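Local atomic coordinates of ATP12 ATPase (PDB entry 2R31), a protein that probably acts as a chaperone in the assembly of the F1 sector of ATP synthase. Residues D87-M92 / A168-V173; P122-A127 / L135-G140; V173-S178 / L224-D229; L179-A184 / H196-I201; V185-I190 / R232-T237. All coordinates share one frame; numbering follows the deposited sequence. Where two conformers were deposited one is given.

Contact 1: residues D87-M92 / A168-V173; sequences DAVAAM and ALHDLV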
# COMPACT_ATOMS: atom_id res chain seq x y z
N ASP A 87 -12.48 3.46 -10.57
CA ASP A 87 -12.01 4.37 -11.58
C ASP A 87 -11.42 5.62 -10.95
O ASP A 87 -10.36 6.14 -11.39
CB ASP A 87 -13.11 4.71 -12.57
CG ASP A 87 -13.69 3.56 -13.29
OD1 ASP A 87 -12.91 2.62 -13.63
OD2 ASP A 87 -14.89 3.57 -13.62
N ALA A 88 -12.08 6.17 -9.94
CA ALA A 88 -11.59 7.32 -9.25
C ALA A 88 -10.28 7.06 -8.50
O ALA A 88 -9.37 7.85 -8.55
CB ALA A 88 -12.63 7.88 -8.26
N VAL A 89 -10.25 5.92 -7.78
CA VAL A 89 -9.04 5.59 -7.01
C VAL A 89 -7.86 5.37 -7.95
O VAL A 89 -6.74 5.83 -7.68
CB VAL A 89 -9.30 4.36 -6.11
CG1 VAL A 89 -8.01 3.93 -5.40
CG2 VAL A 89 -10.35 4.67 -5.04
N ALA A 90 -8.10 4.67 -9.06
CA ALA A 90 -7.02 4.44 -10.02
C ALA A 90 -6.48 5.75 -10.57
O ALA A 90 -5.25 5.92 -10.73
CB ALA A 90 -7.49 3.53 -11.14
N ALA A 91 -7.36 6.70 -10.89
CA ALA A 91 -6.90 7.99 -11.44
C ALA A 91 -6.10 8.74 -10.37
O ALA A 91 -5.06 9.34 -10.65
CB ALA A 91 -8.07 8.78 -11.90
N MET A 92 -6.59 8.71 -9.12
CA MET A 92 -5.92 9.42 -8.04
C MET A 92 -4.52 8.87 -7.81
O MET A 92 -3.55 9.63 -7.63
CB MET A 92 -6.82 9.31 -6.79
CG MET A 92 -6.26 9.97 -5.54
SD MET A 92 -5.08 9.01 -4.62
CE MET A 92 -6.12 7.74 -3.99
N ALA A 168 -4.12 -2.85 -2.44
CA ALA A 168 -2.77 -3.06 -1.91
C ALA A 168 -1.83 -1.91 -2.31
O ALA A 168 -1.03 -1.42 -1.52
CB ALA A 168 -2.19 -4.37 -2.39
N LEU A 169 -1.89 -1.49 -3.59
CA LEU A 169 -1.03 -0.41 -4.06
C LEU A 169 -1.23 0.86 -3.26
O LEU A 169 -0.28 1.63 -3.05
CB LEU A 169 -1.27 -0.17 -5.56
CG LEU A 169 -0.44 0.95 -6.16
CD1 LEU A 169 1.05 0.62 -6.13
CD2 LEU A 169 -0.88 1.28 -7.58
N HIS A 170 -2.47 1.14 -2.88
CA HIS A 170 -2.83 2.44 -2.34
C HIS A 170 -1.82 2.97 -1.33
O HIS A 170 -1.25 4.06 -1.56
CB HIS A 170 -4.26 2.35 -1.76
CG HIS A 170 -4.78 3.66 -1.27
ND1 HIS A 170 -4.40 4.21 -0.08
CD2 HIS A 170 -5.62 4.54 -1.80
CE1 HIS A 170 -5.05 5.40 0.05
NE2 HIS A 170 -5.82 5.64 -0.99
N ASP A 171 -1.63 2.30 -0.22
CA ASP A 171 -0.75 2.85 0.84
C ASP A 171 0.72 2.81 0.46
O ASP A 171 1.53 3.59 0.95
CB ASP A 171 -0.97 2.13 2.16
CG ASP A 171 -2.28 2.43 2.82
OD1 ASP A 171 -3.08 3.24 2.31
OD2 ASP A 171 -2.47 1.82 3.91
N LEU A 172 1.10 1.87 -0.43
CA LEU A 172 2.46 1.83 -0.97
C LEU A 172 2.79 3.07 -1.78
O LEU A 172 3.98 3.38 -1.95
CB LEU A 172 2.66 0.54 -1.78
CG LEU A 172 2.61 -0.73 -0.96
CD1 LEU A 172 2.52 -1.95 -1.91
CD2 LEU A 172 3.75 -0.88 0.01
N VAL A 173 1.78 3.78 -2.27
CA VAL A 173 1.93 5.05 -2.95
C VAL A 173 1.77 6.22 -1.99
O VAL A 173 2.59 7.11 -1.91
CB VAL A 173 0.93 5.19 -4.13
CG1 VAL A 173 0.95 6.58 -4.74
CG2 VAL A 173 1.23 4.11 -5.17
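The methyl end of M92 meets the imidazole of H170 where helix 86-95 passes helix 163-174. M92 leaves its helix with CG anti to the backbone N (chi1 179°), then bends at both following torsions, which swings CE out across the gap between the helices. CE ends 3.7 Å from H170 NE2 and 3.9 Å from H170 CD2, an oblique approach to the ring, and the two side chains cross at about a right angle. The second touch is lighter: V89, whose CB points at the other helix, brings CG1 to 4.4 Å from H170 CD2, at the ring edge and near its plane. H170 itself has CG anti to its backbone N, which carries the CD2-NE2 side of the ring over to helix 86-95 and leaves ND1 facing its own helix. There ND1 donates to D171 OD1 at 2.9 Å, with an N-H...O angle of 157°. The carboxylate oxygen lies close to the ring plane and is met on its anti side, 21° out of the carboxylate plane; this His-carboxylate bond would hold the rotation of the imidazole. A leucine in place of H170 would probably leave D171 OD1 without this donor and M92 CE without its imidazole neighbour. L166 of helix 163-174 also touches V89 and A90. No hydrogen bond joins the two segments; they meet by van der Waals contact alone, while the polar chemistry stays within one helix, where the nearby carboxylate would be expected to favour a protonated, positively charged imidazole.

Contact 2: residues P122-A127 / L135-G140; sequences PLIDWA and LRITHG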
# COMPACT_ATOMS: atom_id res chain seq x y z
N PRO A 122 18.24 5.11 -9.59
CA PRO A 122 17.98 3.76 -10.11
C PRO A 122 16.51 3.47 -10.27
O PRO A 122 16.12 2.69 -11.15
CB PRO A 122 18.63 2.86 -9.07
CG PRO A 122 19.75 3.70 -8.51
CD PRO A 122 19.15 5.06 -8.42
N LEU A 123 15.65 4.02 -9.43
CA LEU A 123 14.22 3.81 -9.50
C LEU A 123 13.58 4.59 -10.64
O LEU A 123 12.69 4.08 -11.32
CB LEU A 123 13.54 4.07 -8.14
CG LEU A 123 13.67 2.71 -7.36
CD1 LEU A 123 14.98 2.49 -6.77
CD2 LEU A 123 12.37 2.09 -7.38
N ILE A 124 14.04 5.82 -10.85
CA ILE A 124 13.66 6.56 -12.04
C ILE A 124 14.04 5.76 -13.29
O ILE A 124 13.24 5.66 -14.25
CB ILE A 124 14.27 7.98 -12.03
CG1 ILE A 124 13.77 8.86 -10.86
CG2 ILE A 124 14.12 8.73 -13.37
CD1 ILE A 124 12.30 9.21 -10.91
N ASP A 125 15.24 5.22 -13.32
CA ASP A 125 15.72 4.49 -14.49
C ASP A 125 14.91 3.22 -14.69
O ASP A 125 14.57 2.85 -15.82
CB ASP A 125 17.20 4.15 -14.40
CG ASP A 125 18.17 5.31 -14.38
OD1 ASP A 125 17.75 6.44 -14.73
OD2 ASP A 125 19.35 5.09 -14.04
N TRP A 126 14.56 2.53 -13.61
CA TRP A 126 13.71 1.34 -13.68
C TRP A 126 12.38 1.69 -14.33
O TRP A 126 11.89 1.01 -15.24
CB TRP A 126 13.50 0.73 -12.29
CG TRP A 126 12.42 -0.29 -12.31
CD1 TRP A 126 12.55 -1.58 -12.78
CD2 TRP A 126 11.08 -0.12 -11.90
NE1 TRP A 126 11.34 -2.21 -12.69
CE2 TRP A 126 10.41 -1.35 -12.14
CE3 TRP A 126 10.33 0.94 -11.32
CZ2 TRP A 126 9.07 -1.57 -11.86
CZ3 TRP A 126 9.00 0.73 -11.05
CH2 TRP A 126 8.39 -0.50 -11.32
N ALA A 127 11.71 2.73 -13.87
CA ALA A 127 10.42 3.11 -14.42
C ALA A 127 10.56 3.52 -15.87
O ALA A 127 9.70 3.21 -16.70
CB ALA A 127 9.74 4.18 -13.57
N LEU A 135 10.39 9.71 -15.80
CA LEU A 135 10.01 10.95 -15.12
C LEU A 135 11.14 11.96 -15.21
O LEU A 135 12.30 11.63 -15.16
CB LEU A 135 9.75 10.73 -13.64
CG LEU A 135 8.51 9.96 -13.28
CD1 LEU A 135 8.36 9.87 -11.77
CD2 LEU A 135 7.25 10.63 -13.88
N ARG A 136 10.71 13.22 -15.27
CA ARG A 136 11.61 14.34 -15.14
C ARG A 136 11.79 14.65 -13.66
O ARG A 136 10.83 14.51 -12.87
CB ARG A 136 11.03 15.53 -15.90
CG ARG A 136 10.85 15.30 -17.43
CD ARG A 136 10.07 16.44 -18.05
NE ARG A 136 9.90 16.20 -19.50
CZ ARG A 136 8.95 16.81 -20.20
NH1 ARG A 136 8.12 17.66 -19.59
NH2 ARG A 136 8.84 16.57 -21.50
N ILE A 137 13.01 15.06 -13.32
CA ILE A 137 13.32 15.50 -11.95
C ILE A 137 13.60 17.00 -11.93
O ILE A 137 13.85 17.62 -12.94
CB ILE A 137 14.44 14.67 -11.30
CG1 ILE A 137 15.80 15.13 -11.85
CG2 ILE A 137 14.16 13.17 -11.44
CD1 ILE A 137 17.02 14.53 -11.18
N THR A 138 13.52 17.56 -10.75
CA THR A 138 13.89 18.94 -10.53
C THR A 138 14.42 19.09 -9.15
O THR A 138 14.36 18.15 -8.34
CB THR A 138 12.66 19.88 -10.79
OG1 THR A 138 13.19 21.21 -10.86
CG2 THR A 138 11.55 19.72 -9.76
N HIS A 139 14.90 20.29 -8.81
CA HIS A 139 15.62 20.69 -7.64
C HIS A 139 14.94 21.93 -7.03
O HIS A 139 14.66 22.96 -7.65
CB HIS A 139 17.12 20.89 -7.90
CG HIS A 139 17.76 19.75 -8.59
ND1 HIS A 139 17.71 19.57 -9.95
CD2 HIS A 139 18.46 18.69 -8.14
CE1 HIS A 139 18.35 18.47 -10.30
NE2 HIS A 139 18.84 17.89 -9.24
N GLY A 140 14.75 21.79 -5.70
CA GLY A 140 14.18 22.96 -5.04
C GLY A 140 12.88 23.42 -5.64
O GLY A 140 12.03 22.59 -5.99
O HOH W 1 11.00 7.39 -14.34
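L135 lies against I124 of helix 110-130 at the start of the 135-140 segment, which runs from loop into strand 138-139. Its CB is 4.0 Å from I124 CD1, and its CD1 touches the same methyl at 4.1 Å; the two side chains cross at about a right angle. I124 presents both branches: CG1 lies beside the backbone N (chi1 -63°) and carries CD1 to the L135 side chain, while CG2, anti to that N, comes within 3.9 Å of L135 O. The backbone of L135 is tied to the helix by a water that accepts from L135 N and donates to I124 O, each at 2.8 Å. One molecule thus serves a loop amide and a helix carbonyl, bridging the main chains just beside the apolar contact. The CB of R136 points away from the helix, and its NH1 binds the carbonyl of P145. At I137 the chain comes back to the helix more loosely, with CG2 at 4.4 Å from I124 CG1. T138 and H139 form the short strand itself, and G140 follows with positive phi. The contact lies within a beta-alpha-beta unit in which strand 104-105, helix 110-130 and strand 138-139 follow one another and the two strands pair in parallel. R105 of the first strand touches both I124 and I137, while L135 also touches I180 of helix 179-186 and V150 and L154 of helix 148-159.

Contact 3: residues V173-S178 / L224-D229; sequences VTLPGS and LAAMRD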
# COMPACT_ATOMS: atom_id res chain seq x y z
N VAL A 173 1.78 3.78 -2.27
CA VAL A 173 1.93 5.05 -2.95
C VAL A 173 1.77 6.22 -1.99
O VAL A 173 2.59 7.11 -1.91
CB VAL A 173 0.93 5.19 -4.13
CG1 VAL A 173 0.95 6.58 -4.74
CG2 VAL A 173 1.23 4.11 -5.17
N THR A 174 0.63 6.24 -1.25
CA THR A 174 0.29 7.44 -0.50
C THR A 174 1.15 7.65 0.71
O THR A 174 1.42 8.83 1.08
CB THR A 174 -1.22 7.47 -0.12
OG1 THR A 174 -1.46 6.34 0.73
CG2 THR A 174 -2.11 7.38 -1.33
N LEU A 175 1.59 6.62 1.39
CA LEU A 175 2.35 6.85 2.61
C LEU A 175 3.73 7.41 2.27
O LEU A 175 4.11 8.46 2.83
CB LEU A 175 2.29 5.62 3.53
CG LEU A 175 0.88 5.07 3.83
CD1 LEU A 175 0.98 3.84 4.72
CD2 LEU A 175 -0.06 6.11 4.43
N PRO A 176 4.54 6.85 1.34
CA PRO A 176 5.77 7.52 0.98
C PRO A 176 5.59 8.71 0.05
O PRO A 176 6.49 9.53 -0.12
CB PRO A 176 6.55 6.39 0.31
CG PRO A 176 5.53 5.48 -0.33
CD PRO A 176 4.41 5.51 0.75
N GLY A 177 4.42 8.80 -0.60
CA GLY A 177 4.17 9.86 -1.57
C GLY A 177 4.82 9.66 -2.92
O GLY A 177 5.24 10.64 -3.56
N SER A 178 4.88 8.44 -3.39
CA SER A 178 5.55 8.11 -4.64
C SER A 178 4.80 6.99 -5.37
O SER A 178 4.70 5.87 -4.86
CB SER A 178 6.98 7.65 -4.38
OG SER A 178 7.62 7.23 -5.56
N LEU A 224 6.34 1.78 8.27
CA LEU A 224 6.93 0.54 7.70
C LEU A 224 6.03 -0.64 7.85
O LEU A 224 5.82 -1.42 6.92
CB LEU A 224 8.31 0.31 8.36
CG LEU A 224 8.97 -1.04 7.99
CD1 LEU A 224 9.22 -1.19 6.50
CD2 LEU A 224 10.29 -1.20 8.76
N ALA A 225 5.44 -0.83 9.05
CA ALA A 225 4.58 -1.99 9.25
C ALA A 225 3.34 -1.90 8.37
O ALA A 225 2.89 -2.91 7.83
CB ALA A 225 4.18 -2.10 10.74
N ALA A 226 2.81 -0.69 8.19
CA ALA A 226 1.68 -0.50 7.30
C ALA A 226 2.04 -0.87 5.87
O ALA A 226 1.25 -1.50 5.14
CB ALA A 226 1.18 0.94 7.36
N MET A 227 3.22 -0.49 5.43
CA MET A 227 3.66 -0.81 4.06
C MET A 227 3.88 -2.31 3.93
O MET A 227 3.54 -2.91 2.89
CB MET A 227 4.89 -0.00 3.69
CG MET A 227 4.62 1.49 3.55
SD MET A 227 6.09 2.50 3.31
CE MET A 227 6.63 1.99 1.66
N ARG A 228 4.42 -2.99 4.96
CA ARG A 228 4.54 -4.44 4.95
C ARG A 228 3.17 -5.10 4.83
O ARG A 228 3.00 -6.11 4.15
CB ARG A 228 5.27 -4.98 6.19
CG ARG A 228 6.78 -4.67 6.27
CD ARG A 228 7.37 -5.36 7.50
NE ARG A 228 8.66 -4.88 7.93
CZ ARG A 228 9.81 -5.33 7.44
NH1 ARG A 228 9.66 -6.26 6.49
NH2 ARG A 228 11.04 -4.92 7.80
N ASP A 229 2.17 -4.54 5.51
CA ASP A 229 0.80 -5.10 5.43
C ASP A 229 0.25 -4.96 4.02
O ASP A 229 -0.38 -5.88 3.52
CB ASP A 229 -0.08 -4.43 6.46
CG ASP A 229 0.09 -4.92 7.90
OD1 ASP A 229 0.59 -6.05 8.11
OD2 ASP A 229 -0.30 -4.14 8.83
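L175 sets its CD1 methyl against A226 where the short turn between two consecutive helices, 163-174 and 179-186, lies against the long helix 214-236. L175 and A226 turn their CB atoms toward each other's segments, and the leucine CD1 stops 3.9 Å from the alanine CB. The same CD1 also lies 4.5 Å from M227 CG, so one branch of L175 straddles two successive residues of the helix. L175 CG stands beside its backbone N, anti to the carbonyl carbon (chi1 -52°), and the CD1 branch extends outward from there. L175 and M227 each have two conformers, and these touches are those of one of them.

M227 makes the second half of the contact. Its chain starts extended and then bends at chi3 (68°), turning the terminal methyl to the proline that follows L175. A195 and H196 of helix 192-199 pack beside M227, and S199 touches P176, so a third helix flanks this buried half.

Beyond P176 the turn is completed by the main chain. G177 has positive phi and leaves the helical path, and S178 N returns to V173 O at 3.0 Å. S178 then caps the next helix, its OG bonded to L181 N and to D100. Across the contact all touches are apolar; where P176 and M227 reach toward each other, P176 CG lies 4.2 Å from M227 CE.

Contact 4: residues L179-A184 / H196-I201; sequences LILGLA and HALSRI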
# COMPACT_ATOMS: atom_id res chain seq x y z
N LEU A 179 4.33 7.30 -6.59
CA LEU A 179 3.84 6.22 -7.44
C LEU A 179 4.95 5.28 -7.84
O LEU A 179 4.72 4.06 -7.90
CB LEU A 179 3.14 6.82 -8.69
CG LEU A 179 2.57 5.77 -9.63
CD1 LEU A 179 1.54 4.89 -8.98
CD2 LEU A 179 1.97 6.47 -10.85
N ILE A 180 6.14 5.81 -8.16
CA ILE A 180 7.22 4.93 -8.58
C ILE A 180 7.59 3.93 -7.49
O ILE A 180 7.78 2.74 -7.78
CB ILE A 180 8.43 5.72 -9.07
CG1 ILE A 180 8.06 6.65 -10.25
CG2 ILE A 180 9.58 4.79 -9.43
CD1 ILE A 180 7.24 5.99 -11.38
N LEU A 181 7.72 4.38 -6.24
CA LEU A 181 8.03 3.41 -5.20
C LEU A 181 6.94 2.40 -5.00
O LEU A 181 7.20 1.21 -4.76
CB LEU A 181 8.33 4.10 -3.86
CG LEU A 181 9.59 4.98 -3.81
CD1 LEU A 181 9.70 5.61 -2.43
CD2 LEU A 181 10.84 4.21 -4.15
N GLY A 182 5.66 2.80 -5.10
CA GLY A 182 4.59 1.83 -4.97
C GLY A 182 4.59 0.79 -6.09
O GLY A 182 4.44 -0.41 -5.85
N LEU A 183 4.73 1.28 -7.33
CA LEU A 183 4.79 0.36 -8.46
C LEU A 183 6.02 -0.55 -8.36
O LEU A 183 5.94 -1.73 -8.71
CB LEU A 183 4.80 1.10 -9.80
CG LEU A 183 3.48 1.82 -10.13
CD1 LEU A 183 3.65 2.63 -11.40
CD2 LEU A 183 2.32 0.89 -10.25
N ALA A 184 7.15 -0.02 -7.89
CA ALA A 184 8.35 -0.86 -7.77
C ALA A 184 8.14 -1.98 -6.79
O ALA A 184 8.70 -3.08 -6.99
CB ALA A 184 9.54 0.01 -7.40
N HIS A 196 10.43 1.96 1.88
CA HIS A 196 10.34 2.81 3.07
C HIS A 196 11.65 3.55 3.32
O HIS A 196 11.68 4.79 3.50
CB HIS A 196 9.96 1.93 4.26
CG HIS A 196 9.91 2.69 5.54
ND1 HIS A 196 8.98 3.65 5.82
CD2 HIS A 196 10.77 2.55 6.59
CE1 HIS A 196 9.24 4.08 7.07
NE2 HIS A 196 10.29 3.45 7.54
N ALA A 197 12.77 2.83 3.30
CA ALA A 197 14.07 3.46 3.50
C ALA A 197 14.33 4.53 2.44
O ALA A 197 14.77 5.67 2.77
CB ALA A 197 15.15 2.40 3.53
N LEU A 198 14.07 4.22 1.18
CA LEU A 198 14.30 5.20 0.11
C LEU A 198 13.49 6.46 0.33
O LEU A 198 13.92 7.56 0.04
CB LEU A 198 14.00 4.61 -1.27
CG LEU A 198 14.97 3.56 -1.75
CD1 LEU A 198 14.45 2.94 -3.04
CD2 LEU A 198 16.37 4.15 -1.96
N SER A 199 12.26 6.28 0.84
CA SER A 199 11.36 7.40 1.00
C SER A 199 11.83 8.38 2.08
O SER A 199 11.39 9.51 2.10
CB SER A 199 9.95 6.96 1.32
OG SER A 199 9.81 6.52 2.68
N ARG A 200 12.69 7.90 2.97
CA ARG A 200 13.16 8.64 4.15
C ARG A 200 14.51 9.31 3.97
O ARG A 200 15.06 9.78 4.97
CB ARG A 200 13.22 7.73 5.37
CG ARG A 200 11.94 7.18 5.83
CD ARG A 200 12.15 6.54 7.17
NE ARG A 200 12.40 7.50 8.19
CZ ARG A 200 12.91 7.70 9.34
NH1 ARG A 200 13.56 6.70 9.96
NH2 ARG A 200 12.94 8.83 10.07
N ILE A 201 15.05 9.40 2.77
CA ILE A 201 16.41 9.93 2.63
C ILE A 201 16.54 11.31 3.23
O ILE A 201 17.54 11.57 3.92
CB ILE A 201 16.88 9.86 1.14
CG1 ILE A 201 17.18 8.42 0.76
CG2 ILE A 201 18.04 10.78 0.88
CD1 ILE A 201 17.49 8.18 -0.72
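L181 reaches from helix 179-186 and divides its two methyl groups between neighbouring residues of helix 192-199. CD2 lies 4.0 Å from L198 CD1, and CD1 lies the same 4.0 Å from S199 CB, so the end of L181 spans the pair. L181 is buried, and these two methyls form the tightly packed part of the contact. Its CG stands beside the backbone N, anti to the carbonyl carbon, which lets both methyls reach the other helix. L198 has the same first torsion setting and points back, the two leucines crossing obliquely.

The flank nearer solvent belongs to L198 and S199, both partly exposed. L198 offers a single methyl to the buried leucine, and S199 meets L181 through CB, while its hydroxyl bonds H196 O. S199 OG sits between its backbone N and carbonyl carbon (chi1 76°), from where it donates to H196 O at 2.7 Å. The C=O...O angle is 125° and the donor is tilted 18° from the carbonyl plane. The hydroxyl is thereby folded back on the backbone of H196, and the serine presents carbon to L181. No hydrogen bond crosses between the segments.

Both helices are held by others. W120 of helix 110-130 donates to L198 O. I180 and A184, of the same helix as L181, touch helix 110-130, while H196 and R200 pack against helix 214-236, so the two helices of the contact have 110-130 and 214-236 as further neighbours.

Contact 5: residues V185-I190 / R232-T237; sequences VIRGRI and RFWHLT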
# COMPACT_ATOMS: atom_id res chain seq x y z
N VAL A 185 7.35 -1.78 -5.74
CA VAL A 185 7.05 -2.86 -4.80
C VAL A 185 6.16 -3.89 -5.50
O VAL A 185 6.45 -5.09 -5.51
CB VAL A 185 6.44 -2.34 -3.50
CG1 VAL A 185 5.97 -3.53 -2.64
CG2 VAL A 185 7.43 -1.48 -2.75
N ILE A 186 5.02 -3.47 -6.06
CA ILE A 186 4.09 -4.47 -6.60
C ILE A 186 4.66 -5.18 -7.82
O ILE A 186 4.28 -6.32 -8.11
CB ILE A 186 2.69 -3.88 -6.86
CG1 ILE A 186 2.62 -2.85 -7.94
CG2 ILE A 186 2.07 -3.39 -5.54
CD1 ILE A 186 1.24 -2.66 -8.56
N ARG A 187 5.58 -4.52 -8.55
CA ARG A 187 6.22 -5.12 -9.75
C ARG A 187 7.50 -5.86 -9.40
O ARG A 187 8.15 -6.39 -10.33
CB ARG A 187 6.40 -4.09 -10.85
CG ARG A 187 5.11 -3.47 -11.35
CD ARG A 187 3.99 -4.42 -11.63
NE ARG A 187 2.87 -3.83 -12.34
CZ ARG A 187 1.69 -4.42 -12.46
NH1 ARG A 187 0.76 -3.83 -13.23
NH2 ARG A 187 1.42 -5.57 -11.85
N GLY A 188 7.89 -5.94 -8.15
CA GLY A 188 9.00 -6.77 -7.74
C GLY A 188 10.38 -6.21 -7.91
O GLY A 188 11.33 -6.97 -7.72
N ARG A 189 10.50 -4.93 -8.14
CA ARG A 189 11.81 -4.28 -8.26
C ARG A 189 12.45 -4.02 -6.90
O ARG A 189 13.70 -4.09 -6.80
CB ARG A 189 11.67 -3.02 -9.09
CG ARG A 189 12.92 -2.14 -9.18
CD ARG A 189 14.12 -2.82 -9.77
NE ARG A 189 15.27 -1.95 -9.85
CZ ARG A 189 16.04 -1.61 -8.81
NH1 ARG A 189 15.77 -2.12 -7.63
NH2 ARG A 189 17.07 -0.76 -8.99
N ILE A 190 11.66 -3.69 -5.90
CA ILE A 190 12.11 -3.51 -4.52
C ILE A 190 11.06 -4.11 -3.60
O ILE A 190 9.92 -4.32 -4.04
CB ILE A 190 12.39 -2.04 -4.14
CG1 ILE A 190 11.09 -1.20 -4.22
CG2 ILE A 190 13.53 -1.47 -4.93
CD1 ILE A 190 11.25 0.27 -3.95
N ARG A 232 2.01 -7.50 1.79
CA ARG A 232 1.46 -8.86 2.04
C ARG A 232 0.14 -9.05 1.32
O ARG A 232 -0.13 -10.09 0.74
CB ARG A 232 1.33 -9.02 3.57
CG ARG A 232 0.76 -10.35 4.00
CD ARG A 232 1.59 -11.55 3.57
NE ARG A 232 1.17 -12.72 4.31
CZ ARG A 232 1.47 -13.96 3.96
NH1 ARG A 232 2.21 -14.20 2.88
NH2 ARG A 232 1.03 -14.97 4.71
N PHE A 233 -0.75 -8.04 1.39
CA PHE A 233 -2.04 -8.11 0.73
C PHE A 233 -1.85 -8.23 -0.78
O PHE A 233 -2.58 -9.01 -1.43
CB PHE A 233 -2.87 -6.87 1.12
CG PHE A 233 -4.33 -6.97 0.80
CD1 PHE A 233 -5.15 -7.80 1.54
CD2 PHE A 233 -4.95 -6.25 -0.20
CE1 PHE A 233 -6.51 -7.88 1.35
CE2 PHE A 233 -6.32 -6.31 -0.40
CZ PHE A 233 -7.08 -7.10 0.39
N TRP A 234 -0.90 -7.52 -1.36
CA TRP A 234 -0.57 -7.65 -2.78
C TRP A 234 -0.25 -9.10 -3.10
O TRP A 234 -0.82 -9.72 -4.02
CB TRP A 234 0.63 -6.73 -3.17
CG TRP A 234 1.04 -7.06 -4.57
CD1 TRP A 234 2.04 -7.90 -4.94
CD2 TRP A 234 0.42 -6.61 -5.78
NE1 TRP A 234 2.07 -8.01 -6.31
CE2 TRP A 234 1.11 -7.24 -6.85
CE3 TRP A 234 -0.63 -5.75 -6.09
CZ2 TRP A 234 0.76 -7.03 -8.18
CZ3 TRP A 234 -0.98 -5.55 -7.39
CH2 TRP A 234 -0.28 -6.17 -8.44
N HIS A 235 0.71 -9.69 -2.39
CA HIS A 235 1.16 -11.03 -2.74
C HIS A 235 0.04 -12.05 -2.57
O HIS A 235 -0.12 -12.96 -3.40
CB HIS A 235 2.38 -11.42 -1.93
CG HIS A 235 3.61 -10.68 -2.31
ND1 HIS A 235 4.13 -10.72 -3.57
CD2 HIS A 235 4.37 -9.87 -1.55
CE1 HIS A 235 5.23 -9.92 -3.56
NE2 HIS A 235 5.41 -9.42 -2.34
N LEU A 236 -0.75 -11.94 -1.50
CA LEU A 236 -1.79 -12.91 -1.25
C LEU A 236 -2.92 -12.86 -2.26
O LEU A 236 -3.66 -13.82 -2.38
CB LEU A 236 -2.37 -12.74 0.15
CG LEU A 236 -1.46 -13.20 1.29
CD1 LEU A 236 -2.05 -12.75 2.61
CD2 LEU A 236 -1.26 -14.69 1.30
N THR A 237 -3.08 -11.73 -2.96
CA THR A 237 -4.18 -11.55 -3.92
C THR A 237 -3.77 -11.86 -5.35
O THR A 237 -4.61 -11.73 -6.25
CB THR A 237 -4.81 -10.17 -3.78
OG1 THR A 237 -3.84 -9.15 -4.02
CG2 THR A 237 -5.49 -10.02 -2.41
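I186 lies over one face of the W234 indole. Its CB sits 3.6 Å from the centroid of the six-membered ring and 9° off the ring normal, a CH-pi contact that is nearly face-centred. CG2 covers the ring junction, 3.6 Å from W234 CD2, and CD1 covers the far rim, 3.8 Å from W234 CH2. I186 achieves this spread with CG1 between its backbone N and carbonyl carbon (chi1 66°), which brings CB, CG2 and CD1 together over the ring face. I186 O also comes 3.3 Å from W234 NE1, but the angle is too poor for a hydrogen bond. At the rim R187 NH2 is 3.9 Å from W234 CH2, approaching obliquely, with guanidinium and indole planes 82° apart.

Behind this first shell, helix 179-186 ends in a Schellman motif: G188 takes positive phi and two bonds return into the last turn, one of them from G188 N to V185 O at 3.1 Å. The chain therefore turns away just after the residues that meet the tryptophan. Replacing W234 by an alanine would probably open a gap beneath I186 and leave its CB, CG2 and CD1 without the ring face they pack on.

Further out, R187 NH1 forms a salt bridge with E157, and its polar end is held by that carboxylate. L161 touches I186, R187 and W234 together, and A168 of helix 163-174 touches W234. R238, following the segment, makes a cation-pi interaction with W234.

From the N terminus, helix 86-95 first enters at contact 1, which closes a loop of 75 residues on helix 163-174. Contact 2 closes within that loop, folding helix 110-130 on the segment leading into strand 138-139. Contact 3 opens at V173, the residue it shares with contact 1, and returns from helix 214-236. Nested inside it, contact 4 joins helix 179-186 to helix 192-199. Contact 5 crosses both contacts 3 and 4, linking the end of helix 179-186 to the last turns of helix 214-236. Helix 179-186 thus connects the beta-alpha-beta unit, through I180 and A184, with the C-terminal helices.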